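Long-range contacts in endonuclease V isoform X2 (Ciona intestinalis, PDB 6OZI), which probably cleaves inosine-containing nucleic acid as a metal-dependent endonuclease of the RNase H clan, and is bound here to a DNA containing inosine and a ribo-adenosine: residues S14-L19 with R124-A129; K82-A87 with F120-R125; F113-N118 with T138-V143. The protein carries 1 engineered substitution. All blocks are in the same frame, centred on the assembly; numbering follows the deposited sequence.

Contact 1 of 3, residues S14-L19 with R124-A129; sequences SKQEEL and RRCGAA. With nucleotides of chain C.
Gln-16 and Arg-124 make the main polar link between helix 6-19 and the loop at 124-127. Starting from its backbone, the glutamine has CB 4.1 Å from Arg-124 NE, while CG sits loosely beside the sulfur in one of the two conformers of Cys-126. The chain is then extended (chi2 178°), which carries the amide straight out to the guanidinium edge. There OE1 accepts from Arg-124 NE at 2.7 Å and from Arg-124 NH2 at 2.8 Å, a side-on grip of two nitrogens on one oxygen, with the two planes only 20° apart. The other branch, NE2, donates a hydrogen bond to a water at 2.8 Å that donates in turn to the carbonyl of Cys-126, and NE2 also bonds Ser-84 O. This loop leads into helix 128-136 with Gly-127 as its N-cap, and Ala-128 N lies 2.8 Å from N1 of the inosine of chain C, so helix 6-19 packs on the loop that borders the inosine. An alanine in place of Arg-124 removes both donors to Gln-16 OE1, and would probably leave the amide held through NE2 alone. Glu-17 reaches across the arginine chain, OE2 standing 3.4 Å from Arg-124 CG.

Contact 2 of 3, residues K82-A87 with F120-R125; sequences KSSYLA and FFHIRR. With nucleotides of chain C; nucleotides of chain D.
Ser-84 and Tyr-85, at the end of a type II turn that begins at Lys-82, face His-122, Ile-123 and Arg-124. The Lys-82 side chain extends to the other DNA strand, where NZ bonds N7 of DA20 of chain D. Ser-83 brings the chain past the inosine of chain C, and the backbone N of Ser-84 then meets N7 of that base at 2.8 Å in a nearly straight bond (174°). Ser-84 O accepts a hydrogen bond from His-122 NE2 at 3.0 Å. The oxygen lies in the imidazole plane, while the donor is tilted from the carbonyl plane; with CG anti to the backbone N (chi1 -178°), the ring reaches across to the turn. Since a second donor arrives from helix 6-19, two hydrogen bonds satisfy this carbonyl. Ser-84 OG stands 3.6 Å from Ile-123 CG2, and a water joins the hydroxyl to Ile-123 N. The Tyr-85 ring lies 24° from the plane of the Arg-124 guanidinium, which Gln-16 holds, Arg-124 NH2 coming within 3.4 Å of Tyr-85 CZ, while the Tyr-85 hydroxyl bonds Asn-13. Further on, Leu-86 N donates to O6 of the inosine at 3.3 Å. Backbone N-H groups thus meet N7 and O6, and His-122 bonds the same turn, consistent with the base-recognition pocket of endonuclease V.

Contact 3 of 3, residues F113-N118 with T138-V143; sequences FLLDGN and TRTIGV. With nucleotides of chain C.
Five backbone hydrogen bonds join Phe-113 to Gly-117 with Arg-139 to Val-143 in parallel. Phe-113 N donates to Arg-139 O and Ile-141 N to Phe-113 O; Leu-115 N then reaches Ile-141 O at 2.9 Å, and Val-143 N reaches Leu-115 O. The last, Gly-117 N to Val-143 O at 2.7 Å, differs from the rest: its donor stands 56° above the carbonyl plane, as the first chain turns out of the sheet. A water donates to both Val-143 O and Asp-116 OD1. Gly-117 O packs 3.1 Å from Gly-142 C, and a CB on Gly-142 would clash there. Beyond these bonds, Leu-114 and Ile-141 lie side by side on one face, Leu-114 CD2 touching Ile-141 CB at 3.8 Å, with Ile-141 packing against helix 210-219 and Leu-114 against helix 227-243. On the other face Leu-115 CD1 meets Thr-140 CG2 at 3.8 Å; this methyl is turned to the leucine while Thr-140 OG1 bonds Ala-129 O. In the loop after the strand, Asn-118 N lies 2.9 Å from N3 of the inosine of chain C, and Asp-116 CG comes within 3.5 Å of OP1 of DT7 of chain C. Two neighbouring parallel strands joined through helix 128-136 make the beta-alpha-beta unit of the RNase H fold, and Asp-116, close to Asp-42 and that phosphate, is placed consistently with the acidic centre of the clan.

How the contacts relate
From the N terminus, helix 6-19 supplies the first segment of contact 1, which closes the longest loop, back from 124-129. Contact 2 starts within that loop, at the entry to helix 86-104, and returns to 120-125, so both finish on one stretch and share Arg-124 and Arg-125. Ala-128 CB packing on Ala-87 joins them directly. Contact 3 begins inside both loops, at strand 112-116, and ends beyond them at strand 140-144, so it crosses each. Helix 128-136 lies between its two strands and ties it to contact 1 through Ala-129, whose N probably bonds Asn-118 O. Together they connect the N-terminal helix, the base-binding loops and the central strands around the inosine.

Contact 1 of 3, residues S14-L19 with R124-A129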
loop_
_atom_site.group_PDB
_atom_site.type_symbol
_atom_site.label_atom_id
_atom_site.label_comp_id
_atom_site.label_asym_id
_atom_site.label_seq_id
_atom_site.Cartn_x
_atom_site.Cartn_y
_atom_site.Cartn_z
ATOM N N SER A 14 24.084 28.599 4.641
ATOM C CA SER A 14 24.301 29.982 4.231
ATOM C C SER A 14 23.211 30.457 3.272
ATOM O O SER A 14 22.625 31.534 3.461
ATOM C CB SER A 14 25.685 30.124 3.604
ATOM O OG SER A 14 25.803 31.371 2.955
ATOM N N LYS A 15 22.926 29.665 2.230
ATOM C CA LYS A 15 21.866 30.033 1.293
ATOM C C LYS A 15 20.539 30.226 2.016
ATOM O O LYS A 15 19.790 31.171 1.730
ATOM C CB LYS A 15 21.713 28.967 0.210
ATOM C CG LYS A 15 22.861 28.859 -0.780
ATOM C CD LYS A 15 23.010 27.398 -1.225
ATOM C CE LYS A 15 23.589 27.243 -2.625
ATOM N NZ LYS A 15 23.689 25.797 -2.988
ATOM N N GLN A 16 20.236 29.338 2.963
ATOM C CA GLN A 16 18.991 29.473 3.710
ATOM C C GLN A 16 18.974 30.766 4.519
ATOM O O GLN A 16 17.963 31.481 4.541
ATOM C CB GLN A 16 18.801 28.253 4.607
ATOM C CG GLN A 16 18.440 27.000 3.832
ATOM C CD GLN A 16 18.306 25.765 4.701
ATOM O OE1 GLN A 16 18.766 25.740 5.843
ATOM N NE2 GLN A 16 17.684 24.722 4.156
ATOM N N GLU A 17 20.102 31.116 5.141
ATOM C CA GLU A 17 20.152 32.352 5.917
ATOM C C GLU A 17 19.934 33.573 5.035
ATOM O O GLU A 17 19.287 34.538 5.457
ATOM C CB GLU A 17 21.480 32.472 6.670
ATOM C CG GLU A 17 21.648 31.507 7.834
ATOM C CD GLU A 17 20.727 31.816 9.016
ATOM O OE1 GLU A 17 20.088 32.893 9.034
ATOM O OE2 GLU A 17 20.656 30.976 9.936
ATOM N N GLU A 18 20.461 33.564 3.810
ATOM C CA GLU A 18 20.222 34.739 2.975
ATOM C C GLU A 18 18.808 34.768 2.393
ATOM O O GLU A 18 18.281 35.857 2.128
ATOM C CB GLU A 18 21.290 34.856 1.880
ATOM C CG GLU A 18 21.206 33.913 0.710
ATOM C CD GLU A 18 22.275 34.244 -0.330
ATOM O OE1 GLU A 18 23.080 35.171 -0.071
ATOM O OE2 GLU A 18 22.312 33.595 -1.399
ATOM N N LEU A 19 18.174 33.605 2.189
ATOM C CA LEU A 19 16.821 33.583 1.635
ATOM C C LEU A 19 15.735 33.887 2.663
ATOM O O LEU A 19 14.683 34.422 2.294
ATOM C CB LEU A 19 16.508 32.219 1.011
ATOM C CG LEU A 19 16.897 31.925 -0.428
ATOM C CD1 LEU A 19 16.426 30.528 -0.801
ATOM C CD2 LEU A 19 16.260 32.956 -1.345
ATOM N N ARG A 124 15.726 27.255 10.362
ATOM C CA ARG A 124 16.144 28.569 9.896
ATOM C C ARG A 124 15.021 29.290 9.151
ATOM O O ARG A 124 15.289 30.194 8.354
ATOM C CB ARG A 124 17.402 28.456 9.033
ATOM C CG ARG A 124 18.696 28.208 9.831
ATOM C CD ARG A 124 19.857 27.747 8.936
ATOM N NE ARG A 124 19.575 26.479 8.261
ATOM C CZ ARG A 124 19.813 25.272 8.773
ATOM N NH1 ARG A 124 20.344 25.141 9.985
ATOM N NH2 ARG A 124 19.513 24.188 8.069
ATOM N N ARG A 125 13.768 28.904 9.405
ATOM C CA ARG A 125 12.585 29.582 8.865
ATOM C C ARG A 125 12.593 29.619 7.338
ATOM O O ARG A 125 12.155 30.590 6.722
ATOM C CB ARG A 125 12.454 30.993 9.439
ATOM C CG ARG A 125 12.416 31.041 10.958
ATOM C CD ARG A 125 11.265 30.207 11.529
ATOM N NE ARG A 125 11.088 30.484 12.951
ATOM C CZ ARG A 125 11.650 29.778 13.930
ATOM N NH1 ARG A 125 12.421 28.729 13.648
ATOM N NH2 ARG A 125 11.441 30.124 15.195
ATOM N N CYS A 126 13.048 28.535 6.723
ATOM C CA CYS A 126 13.201 28.462 5.280
ATOM C C CYS A 126 13.036 27.013 4.819
ATOM O O CYS A 126 13.927 26.425 4.202
ATOM C CB CYS A 126 14.559 29.032 4.871
ATOM S SG CYS A 126 14.844 29.183 3.085
ATOM N N GLY A 127 11.886 26.409 5.123
ATOM C CA GLY A 127 11.608 25.070 4.648
ATOM C C GLY A 127 11.363 25.054 3.147
ATOM O O GLY A 127 11.229 26.092 2.495
ATOM N N ALA A 128 11.275 23.834 2.599
ATOM C CA ALA A 128 11.239 23.658 1.146
ATOM C C ALA A 128 10.065 24.390 0.509
ATOM O O ALA A 128 10.207 24.961 -0.576
ATOM C CB ALA A 128 11.200 22.169 0.791
ATOM N N ALA A 129 8.902 24.400 1.166
ATOM C CA ALA A 129 7.743 25.074 0.582
ATOM C C ALA A 129 8.023 26.564 0.394
ATOM O O ALA A 129 7.733 27.144 -0.663
ATOM C CB ALA A 129 6.512 24.860 1.459
ATOM P P DI C 5 11.555 14.245 9.561
ATOM O OP1 DI C 5 10.756 13.184 10.266
ATOM O OP2 DI C 5 12.562 13.654 8.606
ATOM O "O5'" DI C 5 10.561 15.335 8.825
ATOM C "C5'" DI C 5 9.284 15.600 9.348
ATOM C "C4'" DI C 5 8.450 16.328 8.307
ATOM O "O4'" DI C 5 9.162 17.753 8.012
ATOM C "C3'" DI C 5 8.388 15.669 7.165
ATOM O "O3'" DI C 5 7.036 15.792 6.530
ATOM C "C2'" DI C 5 9.423 16.333 6.224
ATOM C "C1'" DI C 5 9.502 17.783 6.744
ATOM N N9 DI C 5 10.883 18.262 6.574
ATOM C C8 DI C 5 12.115 17.886 6.950
ATOM N N7 DI C 5 12.976 18.784 6.425
ATOM C C5 DI C 5 12.283 19.682 5.744
ATOM C C6 DI C 5 12.710 20.915 4.947
ATOM O O6 DI C 5 13.850 21.214 4.848
ATOM N N1 DI C 5 11.722 21.707 4.304
ATOM C C2 DI C 5 10.336 21.353 4.399
ATOM N N3 DI C 5 9.938 20.177 5.153
ATOM C C4 DI C 5 10.971 19.354 5.829
HETATM O O HOH W 1 15.527 25.304 2.421
#

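Contact 2 of 3, residues K82-A87 with F120-R125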
loop_
_atom_site.group_PDB
_atom_site.type_symbol
_atom_site.label_atom_id
_atom_site.label_comp_id
_atom_site.label_asym_id
_atom_site.label_seq_id
_atom_site.Cartn_x
_atom_site.Cartn_y
_atom_site.Cartn_z
ATOM N N LYS A 82 17.605 14.829 3.351
ATOM C CA LYS A 82 18.177 15.164 4.647
ATOM C C LYS A 82 17.251 16.193 5.268
ATOM O O LYS A 82 16.970 17.212 4.633
ATOM C CB LYS A 82 19.593 15.725 4.487
ATOM C CG LYS A 82 20.253 16.194 5.760
ATOM C CD LYS A 82 20.712 15.023 6.596
ATOM C CE LYS A 82 21.662 15.465 7.696
ATOM N NZ LYS A 82 22.046 14.311 8.556
ATOM N N SER A 83 16.734 15.912 6.465
ATOM C CA SER A 83 15.786 16.835 7.078
ATOM C C SER A 83 16.442 18.198 7.266
ATOM O O SER A 83 17.629 18.294 7.590
ATOM C CB SER A 83 15.273 16.294 8.415
ATOM O OG SER A 83 16.324 16.142 9.346
ATOM N N SER A 84 15.656 19.248 7.038
ATOM C CA SER A 84 16.020 20.663 6.995
ATOM C C SER A 84 16.645 21.056 5.657
ATOM O O SER A 84 16.914 22.252 5.459
ATOM C CB SER A 84 16.972 21.085 8.128
ATOM O OG SER A 84 16.338 20.958 9.387
ATOM N N TYR A 85 16.829 20.121 4.711
ATOM C CA TYR A 85 17.469 20.412 3.429
ATOM C C TYR A 85 16.700 19.817 2.248
ATOM O O TYR A 85 17.283 19.565 1.189
ATOM C CB TYR A 85 18.916 19.915 3.427
ATOM C CG TYR A 85 19.717 20.489 4.569
ATOM C CD1 TYR A 85 20.275 21.755 4.480
ATOM C CD2 TYR A 85 19.894 19.773 5.751
ATOM C CE1 TYR A 85 20.997 22.291 5.536
ATOM C CE2 TYR A 85 20.616 20.302 6.814
ATOM C CZ TYR A 85 21.157 21.558 6.702
ATOM O OH TYR A 85 21.875 22.092 7.745
ATOM N N LEU A 86 15.388 19.610 2.412
ATOM C CA LEU A 86 14.561 19.037 1.351
ATOM C C LEU A 86 14.578 19.906 0.095
ATOM O O LEU A 86 14.492 19.391 -1.040
ATOM C CB LEU A 86 13.128 18.866 1.875
ATOM C CG LEU A 86 12.029 18.367 0.939
ATOM C CD1 LEU A 86 12.373 16.973 0.410
ATOM C CD2 LEU A 86 10.677 18.358 1.644
ATOM N N ALA A 87 14.687 21.226 0.289
ATOM C CA ALA A 87 14.604 22.166 -0.820
ATOM C C ALA A 87 15.672 21.880 -1.860
ATOM O O ALA A 87 15.397 21.878 -3.061
ATOM C CB ALA A 87 14.727 23.596 -0.301
ATOM N N PHE A 120 7.523 28.012 6.705
ATOM C CA PHE A 120 8.142 28.771 7.792
ATOM C C PHE A 120 8.567 27.860 8.942
ATOM O O PHE A 120 9.514 28.178 9.673
ATOM C CB PHE A 120 7.151 29.838 8.269
ATOM C CG PHE A 120 7.689 30.788 9.316
ATOM C CD1 PHE A 120 8.718 31.677 9.027
ATOM C CD2 PHE A 120 7.112 30.838 10.574
ATOM C CE1 PHE A 120 9.183 32.570 9.990
ATOM C CE2 PHE A 120 7.572 31.728 11.540
ATOM C CZ PHE A 120 8.613 32.588 11.248
ATOM N N PHE A 121 7.899 26.716 9.097
ATOM C CA PHE A 121 8.115 25.783 10.207
ATOM C C PHE A 121 9.426 25.027 10.003
ATOM O O PHE A 121 9.457 23.850 9.633
ATOM C CB PHE A 121 6.917 24.842 10.300
ATOM C CG PHE A 121 6.946 23.912 11.472
ATOM C CD1 PHE A 121 7.841 24.092 12.511
ATOM C CD2 PHE A 121 6.053 22.858 11.537
ATOM C CE1 PHE A 121 7.849 23.226 13.596
ATOM C CE2 PHE A 121 6.050 21.987 12.616
ATOM C CZ PHE A 121 6.948 22.171 13.648
ATOM N N HIS A 122 10.530 25.700 10.332
ATOM C CA HIS A 122 11.850 25.225 9.941
ATOM C C HIS A 122 12.886 25.874 10.846
ATOM O O HIS A 122 12.694 27.002 11.309
ATOM C CB HIS A 122 12.103 25.562 8.471
ATOM C CG HIS A 122 13.417 25.085 7.939
ATOM N ND1 HIS A 122 14.561 25.854 7.980
ATOM C CD2 HIS A 122 13.754 23.946 7.289
ATOM C CE1 HIS A 122 15.554 25.194 7.412
ATOM N NE2 HIS A 122 15.091 24.034 6.982
ATOM N N ILE A 123 13.987 25.152 11.092
ATOM C CA ILE A 123 15.002 25.623 12.038
ATOM C C ILE A 123 15.520 27.008 11.656
ATOM O O ILE A 123 15.752 27.861 12.524
ATOM C CB ILE A 123 16.149 24.604 12.159
ATOM C CG1 ILE A 123 17.214 25.149 13.117
ATOM C CG2 ILE A 123 16.721 24.254 10.783
ATOM C CD1 ILE A 123 18.291 24.154 13.481
ATOM N N ARG A 124 15.726 27.255 10.362
ATOM C CA ARG A 124 16.144 28.569 9.896
ATOM C C ARG A 124 15.021 29.290 9.151
ATOM O O ARG A 124 15.289 30.194 8.354
ATOM C CB ARG A 124 17.402 28.456 9.033
ATOM C CG ARG A 124 18.696 28.208 9.831
ATOM C CD ARG A 124 19.857 27.747 8.936
ATOM N NE ARG A 124 19.575 26.479 8.261
ATOM C CZ ARG A 124 19.813 25.272 8.773
ATOM N NH1 ARG A 124 20.344 25.141 9.985
ATOM N NH2 ARG A 124 19.513 24.188 8.069
ATOM N N ARG A 125 13.768 28.904 9.405
ATOM C CA ARG A 125 12.585 29.582 8.865
ATOM C C ARG A 125 12.593 29.619 7.338
ATOM O O ARG A 125 12.155 30.590 6.722
ATOM C CB ARG A 125 12.454 30.993 9.439
ATOM C CG ARG A 125 12.416 31.041 10.958
ATOM C CD ARG A 125 11.265 30.207 11.529
ATOM N NE ARG A 125 11.088 30.484 12.951
ATOM C CZ ARG A 125 11.650 29.778 13.930
ATOM N NH1 ARG A 125 12.421 28.729 13.648
ATOM N NH2 ARG A 125 11.441 30.124 15.195
ATOM P P DI C 5 11.555 14.245 9.561
ATOM O OP1 DI C 5 10.756 13.184 10.266
ATOM O OP2 DI C 5 12.562 13.654 8.606
ATOM O "O5'" DI C 5 10.561 15.335 8.825
ATOM C "C5'" DI C 5 9.284 15.600 9.348
ATOM C "C4'" DI C 5 8.450 16.328 8.307
ATOM O "O4'" DI C 5 9.162 17.753 8.012
ATOM C "C3'" DI C 5 8.388 15.669 7.165
ATOM O "O3'" DI C 5 7.036 15.792 6.530
ATOM C "C2'" DI C 5 9.423 16.333 6.224
ATOM C "C1'" DI C 5 9.502 17.783 6.744
ATOM N N9 DI C 5 10.883 18.262 6.574
ATOM C C8 DI C 5 12.115 17.886 6.950
ATOM N N7 DI C 5 12.976 18.784 6.425
ATOM C C5 DI C 5 12.283 19.682 5.744
ATOM C C6 DI C 5 12.710 20.915 4.947
ATOM O O6 DI C 5 13.850 21.214 4.848
ATOM N N1 DI C 5 11.722 21.707 4.304
ATOM C C2 DI C 5 10.336 21.353 4.399
ATOM N N3 DI C 5 9.938 20.177 5.153
ATOM C C4 DI C 5 10.971 19.354 5.829
ATOM P P DC D 21 30.102 12.631 6.598
ATOM O OP1 DC D 21 31.304 13.339 6.108
ATOM O OP2 DC D 21 30.229 11.500 7.544
ATOM O "O5'" DC D 21 29.117 13.682 7.296
ATOM C "C5'" DC D 21 28.757 14.896 6.642
ATOM C "C4'" DC D 21 27.487 15.464 7.257
ATOM O "O4'" DC D 21 26.509 14.408 7.369
ATOM C "C3'" DC D 21 27.643 15.997 8.673
ATOM O "O3'" DC D 21 28.001 17.356 8.634
ATOM C "C2'" DC D 21 26.247 15.829 9.259
ATOM C "C1'" DC D 21 25.715 14.603 8.525
ATOM N N1 DC D 21 25.738 13.361 9.344
ATOM C C2 DC D 21 24.702 13.123 10.248
ATOM O O2 DC D 21 23.794 13.956 10.349
ATOM N N3 DC D 21 24.724 11.990 10.989
ATOM C C4 DC D 21 25.724 11.117 10.846
ATOM N N4 DC D 21 25.694 10.014 11.595
ATOM C C5 DC D 21 26.794 11.339 9.927
ATOM C C6 DC D 21 26.760 12.465 9.202
ATOM P P DA D 20 27.109 7.760 7.853
ATOM O OP1 DA D 20 27.042 6.435 7.200
ATOM O OP2 DA D 20 28.227 8.068 8.775
ATOM O "O5'" DA D 20 27.086 8.913 6.740
ATOM C "C5'" DA D 20 28.178 9.088 5.850
ATOM C "C4'" DA D 20 27.872 10.193 4.858
ATOM O "O4'" DA D 20 26.498 10.059 4.418
ATOM C "C3'" DA D 20 27.963 11.605 5.424
ATOM O "O3'" DA D 20 29.301 12.109 5.305
ATOM C "C2'" DA D 20 27.008 12.383 4.522
ATOM C "C1'" DA D 20 25.952 11.339 4.145
ATOM N N9 DA D 20 24.698 11.497 4.880
ATOM C C8 DA D 20 24.505 12.194 6.042
ATOM N N7 DA D 20 23.263 12.184 6.469
ATOM C C5 DA D 20 22.590 11.434 5.515
ATOM C C6 DA D 20 21.239 11.043 5.388
ATOM N N6 DA D 20 20.286 11.380 6.266
ATOM N N1 DA D 20 20.905 10.288 4.317
ATOM C C2 DA D 20 21.862 9.951 3.439
ATOM N N3 DA D 20 23.158 10.258 3.452
ATOM C C4 DA D 20 23.462 11.003 4.527
HETATM O O HOH W 2 13.956 22.337 10.414
HETATM O O HOH W 3 20.255 22.250 10.804
#

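Contact 3 of 3, residues F113-N118 with T138-V143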
loop_
_atom_site.group_PDB
_atom_site.type_symbol
_atom_site.label_atom_id
_atom_site.label_comp_id
_atom_site.label_asym_id
_atom_site.label_seq_id
_atom_site.Cartn_x
_atom_site.Cartn_y
_atom_site.Cartn_z
ATOM N N PHE A 113 0.409 26.766 -4.721
ATOM C CA PHE A 113 0.810 25.367 -4.669
ATOM C C PHE A 113 0.809 24.839 -3.237
ATOM O O PHE A 113 1.282 25.510 -2.313
ATOM C CB PHE A 113 2.211 25.173 -5.252
ATOM C CG PHE A 113 2.258 25.172 -6.746
ATOM C CD1 PHE A 113 2.358 26.357 -7.446
ATOM C CD2 PHE A 113 2.236 23.980 -7.453
ATOM C CE1 PHE A 113 2.422 26.366 -8.828
ATOM C CE2 PHE A 113 2.297 23.979 -8.846
ATOM C CZ PHE A 113 2.389 25.178 -9.531
ATOM N N LEU A 114 0.322 23.615 -3.065
ATOM C CA LEU A 114 0.570 22.850 -1.849
ATOM C C LEU A 114 1.813 21.995 -2.053
ATOM O O LEU A 114 1.907 21.250 -3.034
ATOM C CB LEU A 114 -0.615 21.948 -1.490
ATOM C CG LEU A 114 -1.993 22.607 -1.410
ATOM C CD1 LEU A 114 -3.040 21.602 -0.933
ATOM C CD2 LEU A 114 -1.964 23.834 -0.507
ATOM N N LEU A 115 2.775 22.125 -1.148
ATOM C CA LEU A 115 4.028 21.392 -1.224
ATOM C C LEU A 115 4.191 20.525 0.018
ATOM O O LEU A 115 3.821 20.935 1.125
ATOM C CB LEU A 115 5.208 22.358 -1.370
ATOM C CG LEU A 115 5.188 23.169 -2.669
ATOM C CD1 LEU A 115 6.314 24.188 -2.696
ATOM C CD2 LEU A 115 5.266 22.233 -3.880
ATOM N N ASP A 116 4.741 19.327 -0.172
ATOM C CA ASP A 116 4.932 18.397 0.934
ATOM C C ASP A 116 6.020 18.901 1.868
ATOM O O ASP A 116 7.118 19.250 1.429
ATOM C CB ASP A 116 5.312 17.007 0.422
ATOM C CG ASP A 116 4.229 16.377 -0.421
ATOM O OD1 ASP A 116 3.267 15.846 0.174
ATOM O OD2 ASP A 116 4.342 16.399 -1.666
ATOM N N GLY A 117 5.717 18.950 3.153
ATOM C CA GLY A 117 6.674 19.415 4.121
ATOM C C GLY A 117 6.331 20.798 4.630
ATOM O O GLY A 117 5.210 21.293 4.485
ATOM N N ASN A 118 7.333 21.439 5.209
ATOM C CA ASN A 118 7.149 22.682 5.938
ATOM C C ASN A 118 7.542 23.892 5.103
ATOM O O ASN A 118 8.316 23.800 4.146
ATOM C CB ASN A 118 7.974 22.652 7.222
ATOM C CG ASN A 118 7.679 21.435 8.055
ATOM O OD1 ASN A 118 6.516 21.098 8.267
ATOM N ND2 ASN A 118 8.725 20.749 8.514
ATOM N N THR A 138 6.383 32.154 -6.601
ATOM C CA THR A 138 5.070 31.528 -6.607
ATOM C C THR A 138 4.568 31.372 -5.181
ATOM O O THR A 138 5.348 31.208 -4.235
ATOM C CB THR A 138 5.059 30.147 -7.318
ATOM O OG1 THR A 138 5.896 29.220 -6.618
ATOM C CG2 THR A 138 5.528 30.270 -8.760
ATOM N N ARG A 139 3.246 31.457 -5.041
ATOM C CA ARG A 139 2.590 31.322 -3.750
ATOM C C ARG A 139 2.526 29.852 -3.353
ATOM O O ARG A 139 2.067 29.010 -4.132
ATOM C CB ARG A 139 1.189 31.931 -3.821
ATOM C CG ARG A 139 0.448 32.004 -2.505
ATOM C CD ARG A 139 -0.798 32.880 -2.654
ATOM N NE ARG A 139 -0.467 34.276 -2.949
ATOM C CZ ARG A 139 -0.545 34.841 -4.153
ATOM N NH1 ARG A 139 -0.950 34.134 -5.203
ATOM N NH2 ARG A 139 -0.216 36.119 -4.307
ATOM N N THR A 140 3.006 29.541 -2.144
ATOM C CA THR A 140 3.099 28.160 -1.687
ATOM C C THR A 140 2.638 28.010 -0.244
ATOM O O THR A 140 2.787 28.916 0.581
ATOM C CB THR A 140 4.527 27.632 -1.783
ATOM O OG1 THR A 140 5.370 28.435 -0.949
ATOM C CG2 THR A 140 5.021 27.684 -3.213
ATOM N N ILE A 141 2.134 26.819 0.056
ATOM C CA ILE A 141 1.730 26.412 1.394
ATOM C C ILE A 141 2.472 25.127 1.734
ATOM O O ILE A 141 2.611 24.238 0.885
ATOM C CB ILE A 141 0.203 26.207 1.469
ATOM C CG1 ILE A 141 -0.508 27.534 1.208
ATOM C CG2 ILE A 141 -0.197 25.613 2.805
ATOM C CD1 ILE A 141 -1.961 27.388 0.895
ATOM N N GLY A 142 2.964 25.032 2.967
ATOM C CA GLY A 142 3.621 23.828 3.437
ATOM C C GLY A 142 2.636 22.931 4.169
ATOM O O GLY A 142 1.940 23.375 5.085
ATOM N N VAL A 143 2.576 21.672 3.744
ATOM C CA VAL A 143 1.712 20.668 4.371
ATOM C C VAL A 143 2.579 19.462 4.701
ATOM O O VAL A 143 3.053 18.768 3.792
ATOM C CB VAL A 143 0.533 20.254 3.482
ATOM C CG1 VAL A 143 -0.278 19.162 4.175
ATOM C CG2 VAL A 143 -0.338 21.454 3.129
ATOM P P DI C 5 11.555 14.245 9.561
ATOM O OP1 DI C 5 10.756 13.184 10.266
ATOM O OP2 DI C 5 12.562 13.654 8.606
ATOM O "O5'" DI C 5 10.561 15.335 8.825
ATOM C "C5'" DI C 5 9.284 15.600 9.348
ATOM C "C4'" DI C 5 8.450 16.328 8.307
ATOM O "O4'" DI C 5 9.162 17.753 8.012
ATOM C "C3'" DI C 5 8.388 15.669 7.165
ATOM O "O3'" DI C 5 7.036 15.792 6.530
ATOM C "C2'" DI C 5 9.423 16.333 6.224
ATOM C "C1'" DI C 5 9.502 17.783 6.744
ATOM N N9 DI C 5 10.883 18.262 6.574
ATOM C C8 DI C 5 12.115 17.886 6.950
ATOM N N7 DI C 5 12.976 18.784 6.425
ATOM C C5 DI C 5 12.283 19.682 5.744
ATOM C C6 DI C 5 12.710 20.915 4.947
ATOM O O6 DI C 5 13.850 21.214 4.848
ATOM N N1 DI C 5 11.722 21.707 4.304
ATOM C C2 DI C 5 10.336 21.353 4.399
ATOM N N3 DI C 5 9.938 20.177 5.153
ATOM C C4 DI C 5 10.971 19.354 5.829
ATOM P P A C 6 6.438 14.590 5.647
ATOM O OP1 A C 6 5.106 15.008 5.143
ATOM O OP2 A C 6 6.581 13.335 6.430
ATOM O "O5'" A C 6 7.400 14.512 4.381
ATOM C "C5'" A C 6 7.372 15.520 3.379
ATOM C "C4'" A C 6 8.284 15.159 2.239
ATOM O "O4'" A C 6 9.639 15.046 2.736
ATOM C "C3'" A C 6 8.003 13.812 1.602
ATOM O "O3'" A C 6 7.003 13.891 0.607
ATOM C "C2'" A C 6 9.364 13.383 1.068
ATOM O "O2'" A C 6 9.642 14.017 -0.171
ATOM C "C1'" A C 6 10.299 13.969 2.113
ATOM N N9 A C 6 10.714 13.018 3.161
ATOM C C8 A C 6 10.420 13.088 4.503
ATOM N N7 A C 6 10.970 12.136 5.216
ATOM C C5 A C 6 11.688 11.402 4.284
ATOM C C6 A C 6 12.505 10.260 4.400
ATOM N N6 A C 6 12.744 9.629 5.556
ATOM N N1 A C 6 13.081 9.784 3.272
ATOM C C2 A C 6 12.844 10.409 2.112
ATOM N N3 A C 6 12.101 11.488 1.878
ATOM C C4 A C 6 11.549 11.941 3.017
ATOM P P DT C 7 6.044 12.638 0.348
ATOM O OP1 DT C 7 5.120 13.004 -0.740
ATOM O OP2 DT C 7 5.488 12.216 1.653
ATOM O "O5'" DT C 7 7.046 11.494 -0.147
ATOM C "C5'" DT C 7 7.687 11.578 -1.417
ATOM C "C4'" DT C 7 8.586 10.373 -1.622
ATOM O "O4'" DT C 7 9.412 10.193 -0.434
ATOM C "C3'" DT C 7 7.835 9.049 -1.824
ATOM O "O3'" DT C 7 8.522 8.229 -2.736
ATOM C "C2'" DT C 7 7.844 8.443 -0.432
ATOM C "C1'" DT C 7 9.203 8.900 0.089
ATOM N N1 DT C 7 9.252 8.932 1.575
ATOM C C2 DT C 7 10.111 8.078 2.227
ATOM O O2 DT C 7 10.875 7.333 1.643
ATOM N N3 DT C 7 10.064 8.148 3.594
ATOM C C4 DT C 7 9.239 8.953 4.363
ATOM O O4 DT C 7 9.264 8.936 5.590
ATOM C C5 DT C 7 8.345 9.814 3.619
ATOM C C7 DT C 7 7.407 10.736 4.350
ATOM C C6 DT C 7 8.386 9.756 2.273
HETATM O O HOH W 4 2.603 16.206 2.871
#